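Local coordinates for protein 432aa long hypothetical deoxyribodipyrimidine photolyase (Sulfolobus tokodaii, PDB 2E0I) that probably repairs cyclobutane pyrimidine dimers in DNA using light, binding one FAD as the likely catalytic cofactor and a second as an implied light-harvesting cofactor, at residues 79-84 and 109-113; 7-11 and 95-99; 70-76 and 163-169. All blocks are in the same frame, centred on the assembly; numbering follows the deposited sequence.

All three contacts belong to the parallel β-sheet of the α/β domain of the photolyase fold and its surroundings. Contact 2 is at the cofactor: R8, R9 and D98 line one FAD pocket, and D98 accepts a hydrogen bond from the ligand. The centres of contacts 1 and 3 lie about 15 and 18 Å from its own, and the side chains of A79 and F76 each lie about 7 Å from a bound FAD. Strand 73-76 of contact 3 runs on into helix 79-86 of contact 1, and the two contacts touch where V82 CG2 lies 3.6 Å from F76 O. Contacts 2 and 3 meet through F7 CD2 and L72 CD1, 4.1 Å apart.

Contact 1. Residues 79-84 and 109-113; sequences AEKVVS and KIRKV
I110 and V113 of helix 101-115 press against A79, V83 and S84 of helix 79-86, and this apolar seam is the closely packed part of the contact. I110 divides its two branches between two partners. Its CD1 ends 4.0 Å from A79 CB, while its CG2 rests 3.9 Å from V83 CG2, the I110 and V83 side chains meeting at about a right angle. About one turn further on, V113 lays CG1 against the S84 backbone, 3.7 Å from S84 CA, and turns CG2 to the carbonyl O of E80. The two segments run nearly parallel, 19° apart, with their axes 8.8 Å apart at closest approach. Each helix is the crossover of a β-α-β unit in a Rossmann-like sheet: 79-86 leads from strand 73-76 to 92-96, and 101-115 from 92-96 to 120-124. On the solvent side, the exposed K109 meets the buried E80 carboxylate. E80 places CG between its backbone N and carbonyl carbon (chi1 46°) and bends again at chi2, which brings the carboxylate beside the K109 chain. K109 NZ meets E80 OE2 at 3.2 Å in a salt bridge, nearly in line with the C-O bond. The same oxygen also pairs with R38, and with an alanine here R38 and K109 would probably lose their shared counter-charge and the lysine chain would be freer to swing outward.

Contact 2. Residues 7-11 and 95-99; sequences FRRDL and VNEDY. With FAD (flavin-adenine dinucleotide), chain F.
R9 and D98 join the loop after strand 2-7 to the loop after strand 92-96, beside the FAD ribityl chain. From the backbone of R9, CB is directed toward segment 95-99. CG lies 3.6 Å from O2' of the FAD, and CD lies close to both that hydroxyl and D98 OD2. The chain turns about its CG-CD bond (chi3 106°), which carries the guanidinium across to D98. NE turns to the backbone O of K221, and Y127 adds a cation-pi contact. At the tip, NH2 reaches both carboxylate oxygens of D98: a salt bridge to OD1 (2.9 Å) and a hydrogen bond to OD2 (3.1 Å). That donor comes from above the carboxylate plane, 40° out of it, although the guanidinium and carboxylate planes are only 24° apart. Each oxygen has a second partner: Y99 N donates to D98 OD1, and O4' of the FAD gives a hydrogen bond to D98 OD2 at 2.9 Å. R8 takes another course: V95 lies over one face of its guanidinium, N96 O is 2.9 Å from NH1 at the edge, and D107 takes NH2 in a salt bridge. V95 packs on I6 of strand 2-7 and on F121 and A123 of strand 120-124. L11 leans on helix 48-66. The two loops follow strands 2-7 and 92-96 directly, placing the contact at the C-terminal ends of these parallel strands.

Contact 3. Residues 70-76 and 163-169; sequences SRLNVFF and DVTDSSM
R71 sends CG between its backbone N and carbonyl carbon (chi1 75°) and then runs extended from CG to NE, a course that carries its guanidinium to the S168 and M169 backbone; S168 has its OG in the same kind of position (chi1 77°), turned toward N73. The arginine grips two successive carbonyls: NH1 bonds to M169 O at 3.1 Å and NH2 to S168 O at 3.2 Å, each donor standing well above the carbonyl plane. M169 O is held twice, because V74 N donates to it at 2.9 Å from the opposite face of its plane. M169 N returns a bond to V74 O at 3.0 Å, which completes a hydrogen-bonded antiparallel pair, here a single bridge. N73 anchors the loop next door. Its OD1 takes the T165 backbone N at 2.9 Å, and S168 OG lies close to the same oxygen, while its ND2 is engaged by the carbonyl O of P31. Carbon contacts complete the interface. V164 CG1 lies over one face of the R71 guanidinium, S168 CB touches F75 CZ at 3.6 Å, and M169 CE reaches F76 CB at 3.8 Å. The F75 ring also meets F86 and F87, edge-to-face with the latter. Strand 73-76 is an edge strand of the parallel Rossmann-like sheet, next to 28-35. Segment 163-169 runs broadly the same way along this edge and forms its one antiparallel-type bridge with it at V74-M169, consistent with the long interdomain linker that wraps the α/β domain in photolyases.

Contact 1. Residues 79-84 and 109-113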
loop_
_atom_site.group_PDB
_atom_site.type_symbol
_atom_site.label_atom_id
_atom_site.label_comp_id
_atom_site.label_asym_id
_atom_site.label_seq_id
_atom_site.Cartn_x
_atom_site.Cartn_y
_atom_site.Cartn_z
ATOM N N ALA A 79 -10.675 4.783 17.855
ATOM C CA ALA A 79 -9.721 4.179 18.776
ATOM C C ALA A 79 -9.645 4.823 20.162
ATOM O O ALA A 79 -9.879 4.151 21.168
ATOM C CB ALA A 79 -8.348 4.169 18.144
ATOM N N GLU A 80 -9.307 6.109 20.219
ATOM C CA GLU A 80 -9.200 6.799 21.503
ATOM C C GLU A 80 -10.479 6.698 22.345
ATOM O O GLU A 80 -10.411 6.427 23.548
ATOM C CB GLU A 80 -8.811 8.281 21.304
ATOM C CG GLU A 80 -9.583 9.028 20.218
ATOM C CD GLU A 80 -8.944 8.868 18.854
ATOM O OE1 GLU A 80 -8.658 7.712 18.464
ATOM O OE2 GLU A 80 -8.725 9.899 18.171
ATOM N N LYS A 81 -11.636 6.907 21.724
ATOM C CA LYS A 81 -12.896 6.817 22.448
ATOM C C LYS A 81 -13.204 5.393 22.910
ATOM O O LYS A 81 -13.769 5.201 23.978
ATOM C CB LYS A 81 -14.037 7.356 21.587
ATOM C CG LYS A 81 -13.915 8.837 21.327
ATOM C CD LYS A 81 -14.967 9.339 20.368
ATOM C CE LYS A 81 -14.684 10.795 20.044
ATOM N NZ LYS A 81 -15.284 11.229 18.746
ATOM N N VAL A 82 -12.832 4.397 22.111
ATOM C CA VAL A 82 -13.076 3.010 22.480
ATOM C C VAL A 82 -12.297 2.640 23.725
ATOM O O VAL A 82 -12.862 2.098 24.671
ATOM C CB VAL A 82 -12.676 2.054 21.361
ATOM C CG1 VAL A 82 -12.719 0.611 21.865
ATOM C CG2 VAL A 82 -13.608 2.242 20.186
ATOM N N VAL A 83 -10.997 2.922 23.715
ATOM C CA VAL A 83 -10.128 2.634 24.857
ATOM C C VAL A 83 -10.778 3.246 26.077
ATOM O O VAL A 83 -10.967 2.591 27.107
ATOM C CB VAL A 83 -8.734 3.287 24.678
ATOM C CG1 VAL A 83 -7.935 3.209 25.974
ATOM C CG2 VAL A 83 -7.989 2.603 23.544
ATOM N N SER A 84 -11.122 4.520 25.930
ATOM C CA SER A 84 -11.760 5.270 26.979
ATOM C C SER A 84 -12.981 4.549 27.593
ATOM O O SER A 84 -13.037 4.363 28.800
ATOM C CB SER A 84 -12.154 6.637 26.423
ATOM O OG SER A 84 -12.758 7.441 27.416
ATOM N N LYS A 109 -3.665 10.503 21.447
ATOM C CA LYS A 109 -4.906 10.543 22.177
ATOM C C LYS A 109 -5.043 9.308 23.039
ATOM O O LYS A 109 -5.497 9.401 24.177
ATOM C CB LYS A 109 -6.100 10.678 21.229
ATOM C CG LYS A 109 -6.047 11.948 20.386
ATOM C CD LYS A 109 -7.399 12.324 19.793
ATOM C CE LYS A 109 -7.249 13.179 18.521
ATOM N NZ LYS A 109 -6.824 12.362 17.316
ATOM N N ILE A 110 -4.652 8.145 22.528
ATOM C CA ILE A 110 -4.775 6.941 23.351
ATOM C C ILE A 110 -3.848 7.070 24.560
ATOM O O ILE A 110 -4.176 6.616 25.660
ATOM C CB ILE A 110 -4.426 5.645 22.569
ATOM C CG1 ILE A 110 -5.411 5.450 21.414
ATOM C CG2 ILE A 110 -4.501 4.439 23.502
ATOM C CD1 ILE A 110 -5.078 4.270 20.509
ATOM N N ARG A 111 -2.695 7.705 24.352
ATOM C CA ARG A 111 -1.741 7.891 25.432
ATOM C C ARG A 111 -2.346 8.777 26.515
ATOM O O ARG A 111 -2.288 8.447 27.702
ATOM C CB ARG A 111 -0.447 8.503 24.913
ATOM C CG ARG A 111 0.601 8.622 25.992
ATOM C CD ARG A 111 1.938 9.017 25.427
ATOM N NE ARG A 111 2.538 7.948 24.631
ATOM C CZ ARG A 111 2.916 6.766 25.116
ATOM N NH1 ARG A 111 2.752 6.492 26.408
ATOM N NH2 ARG A 111 3.467 5.856 24.314
ATOM N N LYS A 112 -2.933 9.899 26.113
ATOM C CA LYS A 112 -3.576 10.783 27.076
ATOM C C LYS A 112 -4.640 10.031 27.893
ATOM O O LYS A 112 -4.653 10.089 29.116
ATOM C CB LYS A 112 -4.222 11.958 26.358
ATOM C CG LYS A 112 -3.257 13.069 26.005
ATOM C CD LYS A 112 -4.011 14.330 25.573
ATOM C CE LYS A 112 -5.236 14.620 26.481
ATOM N NZ LYS A 112 -4.960 14.489 27.960
ATOM N N VAL A 113 -5.526 9.322 27.210
ATOM C CA VAL A 113 -6.569 8.562 27.873
ATOM C C VAL A 113 -5.970 7.525 28.821
ATOM O O VAL A 113 -6.554 7.212 29.866
ATOM C CB VAL A 113 -7.453 7.846 26.835
ATOM C CG1 VAL A 113 -8.482 6.953 27.528
ATOM C CG2 VAL A 113 -8.133 8.877 25.967
#

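Contact 2. Residues 7-11 and 95-99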
loop_
_atom_site.group_PDB
_atom_site.type_symbol
_atom_site.label_atom_id
_atom_site.label_comp_id
_atom_site.label_asym_id
_atom_site.label_seq_id
_atom_site.Cartn_x
_atom_site.Cartn_y
_atom_site.Cartn_z
ATOM N N PHE A 7 -4.399 -4.964 17.497
ATOM C CA PHE A 7 -3.934 -5.202 16.135
ATOM C C PHE A 7 -4.407 -4.032 15.295
ATOM O O PHE A 7 -5.419 -3.404 15.598
ATOM C CB PHE A 7 -4.552 -6.472 15.561
ATOM C CG PHE A 7 -4.062 -7.725 16.192
ATOM C CD1 PHE A 7 -2.965 -8.391 15.670
ATOM C CD2 PHE A 7 -4.703 -8.248 17.309
ATOM C CE1 PHE A 7 -2.505 -9.568 16.245
ATOM C CE2 PHE A 7 -4.255 -9.430 17.899
ATOM C CZ PHE A 7 -3.149 -10.093 17.362
ATOM N N ARG A 8 -3.681 -3.735 14.232
ATOM C CA ARG A 8 -4.096 -2.660 13.351
ATOM C C ARG A 8 -3.714 -2.957 11.919
ATOM O O ARG A 8 -4.569 -3.022 11.049
ATOM C CB ARG A 8 -3.449 -1.345 13.781
ATOM C CG ARG A 8 -3.810 -0.901 15.178
ATOM C CD ARG A 8 -2.577 -0.355 15.832
ATOM N NE ARG A 8 -2.865 0.864 16.561
ATOM C CZ ARG A 8 -1.955 1.784 16.847
ATOM N NH1 ARG A 8 -0.693 1.614 16.460
ATOM N NH2 ARG A 8 -2.310 2.879 17.514
ATOM N N ARG A 9 -2.423 -3.186 11.714
ATOM C CA ARG A 9 -1.837 -3.406 10.401
ATOM C C ARG A 9 -0.827 -4.551 10.484
ATOM O O ARG A 9 -0.021 -4.748 9.559
ATOM C CB ARG A 9 -1.075 -2.142 10.051
ATOM C CG ARG A 9 -1.271 -1.569 8.718
ATOM C CD ARG A 9 -0.497 -0.246 8.672
ATOM N NE ARG A 9 0.633 -0.561 7.872
ATOM C CZ ARG A 9 1.907 -0.238 7.973
ATOM N NH1 ARG A 9 2.644 -0.760 7.027
ATOM N NH2 ARG A 9 2.455 0.533 8.903
ATOM N N ASP A 10 -0.839 -5.259 11.614
ATOM C CA ASP A 10 0.075 -6.375 11.905
ATOM C C ASP A 10 -0.745 -7.645 12.110
ATOM O O ASP A 10 -0.622 -8.319 13.133
ATOM C CB ASP A 10 0.855 -6.059 13.188
ATOM C CG ASP A 10 -0.050 -5.492 14.318
ATOM O OD1 ASP A 10 -1.290 -5.433 14.154
ATOM O OD2 ASP A 10 0.473 -5.096 15.383
ATOM N N LEU A 11 -1.561 -7.979 11.119
ATOM C CA LEU A 11 -2.461 -9.123 11.210
ATOM C C LEU A 11 -1.836 -10.518 11.197
ATOM O O LEU A 11 -2.020 -11.284 10.242
ATOM C CB LEU A 11 -3.513 -9.003 10.108
ATOM C CG LEU A 11 -4.149 -7.611 10.016
ATOM C CD1 LEU A 11 -5.355 -7.664 9.124
ATOM C CD2 LEU A 11 -4.556 -7.122 11.390
ATOM N N VAL A 95 0.915 -1.992 21.513
ATOM C CA VAL A 95 0.674 -1.813 20.078
ATOM C C VAL A 95 1.984 -1.611 19.347
ATOM O O VAL A 95 3.048 -1.520 19.951
ATOM C CB VAL A 95 -0.200 -0.575 19.751
ATOM C CG1 VAL A 95 -1.488 -0.630 20.536
ATOM C CG2 VAL A 95 0.566 0.703 20.041
ATOM N N ASN A 96 1.890 -1.541 18.031
ATOM C CA ASN A 96 3.050 -1.304 17.196
ATOM C C ASN A 96 2.808 0.071 16.587
ATOM O O ASN A 96 1.823 0.280 15.888
ATOM C CB ASN A 96 3.141 -2.368 16.102
ATOM C CG ASN A 96 3.660 -3.688 16.621
ATOM O OD1 ASN A 96 3.153 -4.745 16.267
ATOM N ND2 ASN A 96 4.692 -3.634 17.451
ATOM N N GLU A 97 3.698 1.009 16.875
ATOM C CA GLU A 97 3.572 2.369 16.377
ATOM C C GLU A 97 3.552 2.396 14.860
ATOM O O GLU A 97 4.108 1.513 14.214
ATOM C CB GLU A 97 4.755 3.192 16.854
ATOM C CG GLU A 97 6.037 2.789 16.163
ATOM C CD GLU A 97 7.209 3.652 16.554
ATOM O OE1 GLU A 97 8.313 3.437 15.996
ATOM O OE2 GLU A 97 7.021 4.541 17.415
ATOM N N ASP A 98 2.897 3.401 14.291
ATOM C CA ASP A 98 2.862 3.548 12.845
ATOM C C ASP A 98 3.487 4.913 12.565
ATOM O O ASP A 98 3.901 5.601 13.486
ATOM C CB ASP A 98 1.435 3.468 12.290
ATOM C CG ASP A 98 1.389 2.955 10.842
ATOM O OD1 ASP A 98 2.333 3.222 10.065
ATOM O OD2 ASP A 98 0.396 2.291 10.472
ATOM N N TYR A 99 3.532 5.315 11.307
ATOM C CA TYR A 99 4.205 6.547 10.956
ATOM C C TYR A 99 3.446 7.596 10.159
ATOM O O TYR A 99 4.058 8.416 9.500
ATOM C CB TYR A 99 5.500 6.166 10.235
ATOM C CG TYR A 99 6.302 5.152 11.030
ATOM C CD1 TYR A 99 7.093 5.551 12.106
ATOM C CD2 TYR A 99 6.183 3.776 10.778
ATOM C CE1 TYR A 99 7.736 4.623 12.915
ATOM C CE2 TYR A 99 6.824 2.835 11.585
ATOM C CZ TYR A 99 7.599 3.272 12.659
ATOM O OH TYR A 99 8.229 2.371 13.498
HETATM P PA FAD F . -5.859 4.819 6.629
HETATM O O1A FAD F . -5.136 4.957 5.344
HETATM O O2A FAD F . -7.129 4.084 6.810
HETATM O O5B FAD F . -6.467 6.311 6.653
HETATM C C5B FAD F . -7.048 6.839 7.850
HETATM C C4B FAD F . -7.443 8.309 7.688
HETATM O O4B FAD F . -6.449 8.953 6.868
HETATM C C3B FAD F . -8.766 8.458 6.934
HETATM O O3B FAD F . -9.357 9.722 7.249
HETATM C C2B FAD F . -8.279 8.443 5.486
HETATM O O2B FAD F . -9.247 9.086 4.654
HETATM C C1B FAD F . -7.058 9.353 5.627
HETATM N N9A FAD F . -6.121 9.201 4.486
HETATM C C8A FAD F . -5.621 8.053 4.033
HETATM N N7A FAD F . -4.779 8.287 3.030
HETATM C C5A FAD F . -4.738 9.600 2.838
HETATM C C6A FAD F . -4.037 10.433 1.974
HETATM N N6A FAD F . -3.223 9.919 1.057
HETATM N N1A FAD F . -4.212 11.760 2.059
HETATM C C2A FAD F . -5.044 12.282 2.944
HETATM N N3A FAD F . -5.728 11.518 3.779
HETATM C C4A FAD F . -5.598 10.185 3.759
HETATM N N1 FAD F . -6.983 -0.345 11.092
HETATM C C2 FAD F . -7.743 -0.407 12.266
HETATM O O2 FAD F . -7.186 -0.537 13.354
HETATM N N3 FAD F . -9.134 -0.269 12.196
HETATM C C4 FAD F . -9.760 -0.061 10.959
HETATM O O4 FAD F . -10.985 0.053 10.903
HETATM C C4X FAD F . -9.000 0.019 9.797
HETATM N N5 FAD F . -9.613 0.296 8.567
HETATM C C5X FAD F . -8.845 0.399 7.401
HETATM C C6 FAD F . -9.452 0.762 6.203
HETATM C C7 FAD F . -8.687 0.960 5.056
HETATM C C7M FAD F . -9.379 1.365 3.753
HETATM C C8 FAD F . -7.307 0.787 5.113
HETATM C C8M FAD F . -6.436 0.997 3.873
HETATM C C9 FAD F . -6.701 0.416 6.311
HETATM C C9A FAD F . -7.465 0.219 7.459
HETATM N N10 FAD F . -6.857 -0.102 8.684
HETATM C C10 FAD F . -7.616 -0.128 9.861
HETATM C "C1'" FAD F . -5.396 -0.332 8.765
HETATM C "C2'" FAD F . -4.593 0.965 8.863
HETATM O "O2'" FAD F . -3.606 0.994 7.827
HETATM C "C3'" FAD F . -3.928 1.084 10.238
HETATM O "O3'" FAD F . -4.936 1.173 11.250
HETATM C "C4'" FAD F . -3.029 2.321 10.304
HETATM O "O4'" FAD F . -2.263 2.278 11.511
HETATM C "C5'" FAD F . -3.861 3.604 10.269
HETATM O "O5'" FAD F . -3.169 4.661 9.599
HETATM P P FAD F . -3.395 4.894 8.021
HETATM O O1P FAD F . -2.750 6.182 7.679
HETATM O O2P FAD F . -2.994 3.682 7.274
HETATM O O3P FAD F . -4.991 5.093 7.958
#

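Contact 3. Residues 70-76 and 163-169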
loop_
_atom_site.group_PDB
_atom_site.type_symbol
_atom_site.label_atom_id
_atom_site.label_comp_id
_atom_site.label_asym_id
_atom_site.label_seq_id
_atom_site.Cartn_x
_atom_site.Cartn_y
_atom_site.Cartn_z
ATOM N N SER A 70 -8.850 -18.759 22.453
ATOM C CA SER A 70 -9.114 -17.340 22.526
ATOM C C SER A 70 -9.872 -16.989 21.265
ATOM O O SER A 70 -10.459 -17.861 20.620
ATOM C CB SER A 70 -7.797 -16.571 22.591
ATOM O OG SER A 70 -8.022 -15.188 22.773
ATOM N N ARG A 71 -9.882 -15.709 20.925
ATOM C CA ARG A 71 -10.549 -15.245 19.716
ATOM C C ARG A 71 -10.328 -13.758 19.639
ATOM O O ARG A 71 -9.994 -13.113 20.632
ATOM C CB ARG A 71 -12.062 -15.525 19.734
ATOM C CG ARG A 71 -12.867 -14.611 20.647
ATOM C CD ARG A 71 -14.370 -14.839 20.487
ATOM N NE ARG A 71 -15.173 -14.066 21.448
ATOM C CZ ARG A 71 -15.356 -12.750 21.400
ATOM N NH1 ARG A 71 -14.799 -12.030 20.440
ATOM N NH2 ARG A 71 -16.093 -12.146 22.315
ATOM N N LEU A 72 -10.516 -13.217 18.448
ATOM C CA LEU A 72 -10.343 -11.798 18.238
ATOM C C LEU A 72 -11.507 -11.045 18.899
ATOM O O LEU A 72 -12.679 -11.348 18.661
ATOM C CB LEU A 72 -10.295 -11.510 16.738
ATOM C CG LEU A 72 -9.885 -10.090 16.379
ATOM C CD1 LEU A 72 -8.529 -9.791 17.013
ATOM C CD2 LEU A 72 -9.835 -9.938 14.863
ATOM N N ASN A 73 -11.166 -10.079 19.746
ATOM C CA ASN A 73 -12.143 -9.261 20.449
ATOM C C ASN A 73 -12.332 -7.978 19.655
ATOM O O ASN A 73 -11.440 -7.127 19.622
ATOM C CB ASN A 73 -11.624 -8.937 21.849
ATOM C CG ASN A 73 -11.540 -10.167 22.737
ATOM O OD1 ASN A 73 -12.532 -10.593 23.336
ATOM N ND2 ASN A 73 -10.355 -10.754 22.815
ATOM N N VAL A 74 -13.496 -7.837 19.023
ATOM C CA VAL A 74 -13.764 -6.668 18.192
ATOM C C VAL A 74 -14.620 -5.584 18.839
ATOM O O VAL A 74 -15.594 -5.868 19.533
ATOM C CB VAL A 74 -14.426 -7.088 16.864
ATOM C CG1 VAL A 74 -14.654 -5.871 15.987
ATOM C CG2 VAL A 74 -13.548 -8.110 16.154
ATOM N N PHE A 75 -14.239 -4.334 18.591
ATOM C CA PHE A 75 -14.937 -3.164 19.111
ATOM C C PHE A 75 -15.173 -2.201 17.966
ATOM O O PHE A 75 -14.534 -2.315 16.923
ATOM C CB PHE A 75 -14.088 -2.486 20.178
ATOM C CG PHE A 75 -13.902 -3.314 21.413
ATOM C CD1 PHE A 75 -14.840 -3.263 22.441
ATOM C CD2 PHE A 75 -12.808 -4.174 21.539
ATOM C CE1 PHE A 75 -14.698 -4.058 23.581
ATOM C CE2 PHE A 75 -12.648 -4.976 22.674
ATOM C CZ PHE A 75 -13.600 -4.918 23.701
ATOM N N PHE A 76 -16.075 -1.249 18.153
ATOM C CA PHE A 76 -16.359 -0.291 17.094
ATOM C C PHE A 76 -16.308 1.131 17.618
ATOM O O PHE A 76 -16.751 1.400 18.738
ATOM C CB PHE A 76 -17.737 -0.573 16.481
ATOM C CG PHE A 76 -18.099 0.352 15.360
ATOM C CD1 PHE A 76 -17.548 0.181 14.092
ATOM C CD2 PHE A 76 -18.957 1.430 15.585
ATOM C CE1 PHE A 76 -17.842 1.073 13.058
ATOM C CE2 PHE A 76 -19.258 2.327 14.564
ATOM C CZ PHE A 76 -18.697 2.148 13.294
ATOM N N ASP A 163 -6.284 -14.219 26.465
ATOM C CA ASP A 163 -7.560 -14.201 27.167
ATOM C C ASP A 163 -8.648 -13.589 26.264
ATOM O O ASP A 163 -8.377 -13.171 25.138
ATOM C CB ASP A 163 -7.431 -13.416 28.470
ATOM C CG ASP A 163 -8.642 -13.577 29.368
ATOM O OD1 ASP A 163 -9.173 -14.715 29.448
ATOM O OD2 ASP A 163 -9.052 -12.571 30.001
ATOM N N VAL A 164 -9.879 -13.540 26.757
ATOM C CA VAL A 164 -10.993 -13.009 25.983
ATOM C C VAL A 164 -11.882 -12.116 26.831
ATOM O O VAL A 164 -11.827 -12.160 28.055
ATOM C CB VAL A 164 -11.851 -14.162 25.424
ATOM C CG1 VAL A 164 -13.118 -13.635 24.789
ATOM C CG2 VAL A 164 -11.038 -14.957 24.420
ATOM N N THR A 165 -12.684 -11.289 26.174
ATOM C CA THR A 165 -13.619 -10.417 26.863
ATOM C C THR A 165 -14.977 -10.797 26.329
ATOM O O THR A 165 -15.265 -10.589 25.156
ATOM C CB THR A 165 -13.384 -8.938 26.552
ATOM O OG1 THR A 165 -12.160 -8.515 27.156
ATOM C CG2 THR A 165 -14.522 -8.097 27.098
ATOM N N ASP A 166 -15.807 -11.365 27.189
ATOM C CA ASP A 166 -17.135 -11.780 26.775
ATOM C C ASP A 166 -17.962 -10.677 26.131
ATOM O O ASP A 166 -18.654 -10.925 25.147
ATOM C CB ASP A 166 -17.886 -12.374 27.965
ATOM C CG ASP A 166 -17.406 -13.775 28.311
ATOM O OD1 ASP A 166 -18.003 -14.405 29.214
ATOM O OD2 ASP A 166 -16.434 -14.248 27.677
ATOM N N SER A 167 -17.884 -9.464 26.671
ATOM C CA SER A 167 -18.647 -8.347 26.124
ATOM C C SER A 167 -18.413 -8.118 24.617
ATOM O O SER A 167 -19.367 -8.104 23.835
ATOM C CB SER A 167 -18.337 -7.050 26.902
ATOM O OG SER A 167 -17.049 -6.516 26.601
ATOM N N SER A 168 -17.149 -7.958 24.225
ATOM C CA SER A 168 -16.762 -7.686 22.838
ATOM C C SER A 168 -17.483 -8.489 21.769
ATOM O O SER A 168 -17.937 -9.601 22.006
ATOM C CB SER A 168 -15.261 -7.907 22.660
ATOM O OG SER A 168 -14.960 -9.295 22.594
ATOM N N MET A 169 -17.574 -7.901 20.581
ATOM C CA MET A 169 -18.189 -8.558 19.441
ATOM C C MET A 169 -17.093 -9.431 18.841
ATOM O O MET A 169 -15.938 -9.384 19.277
ATOM C CB MET A 169 -18.617 -7.533 18.387
ATOM C CG MET A 169 -19.589 -6.481 18.857
ATOM S SD MET A 169 -19.979 -5.299 17.556
ATOM C CE MET A 169 -18.750 -3.975 17.896
#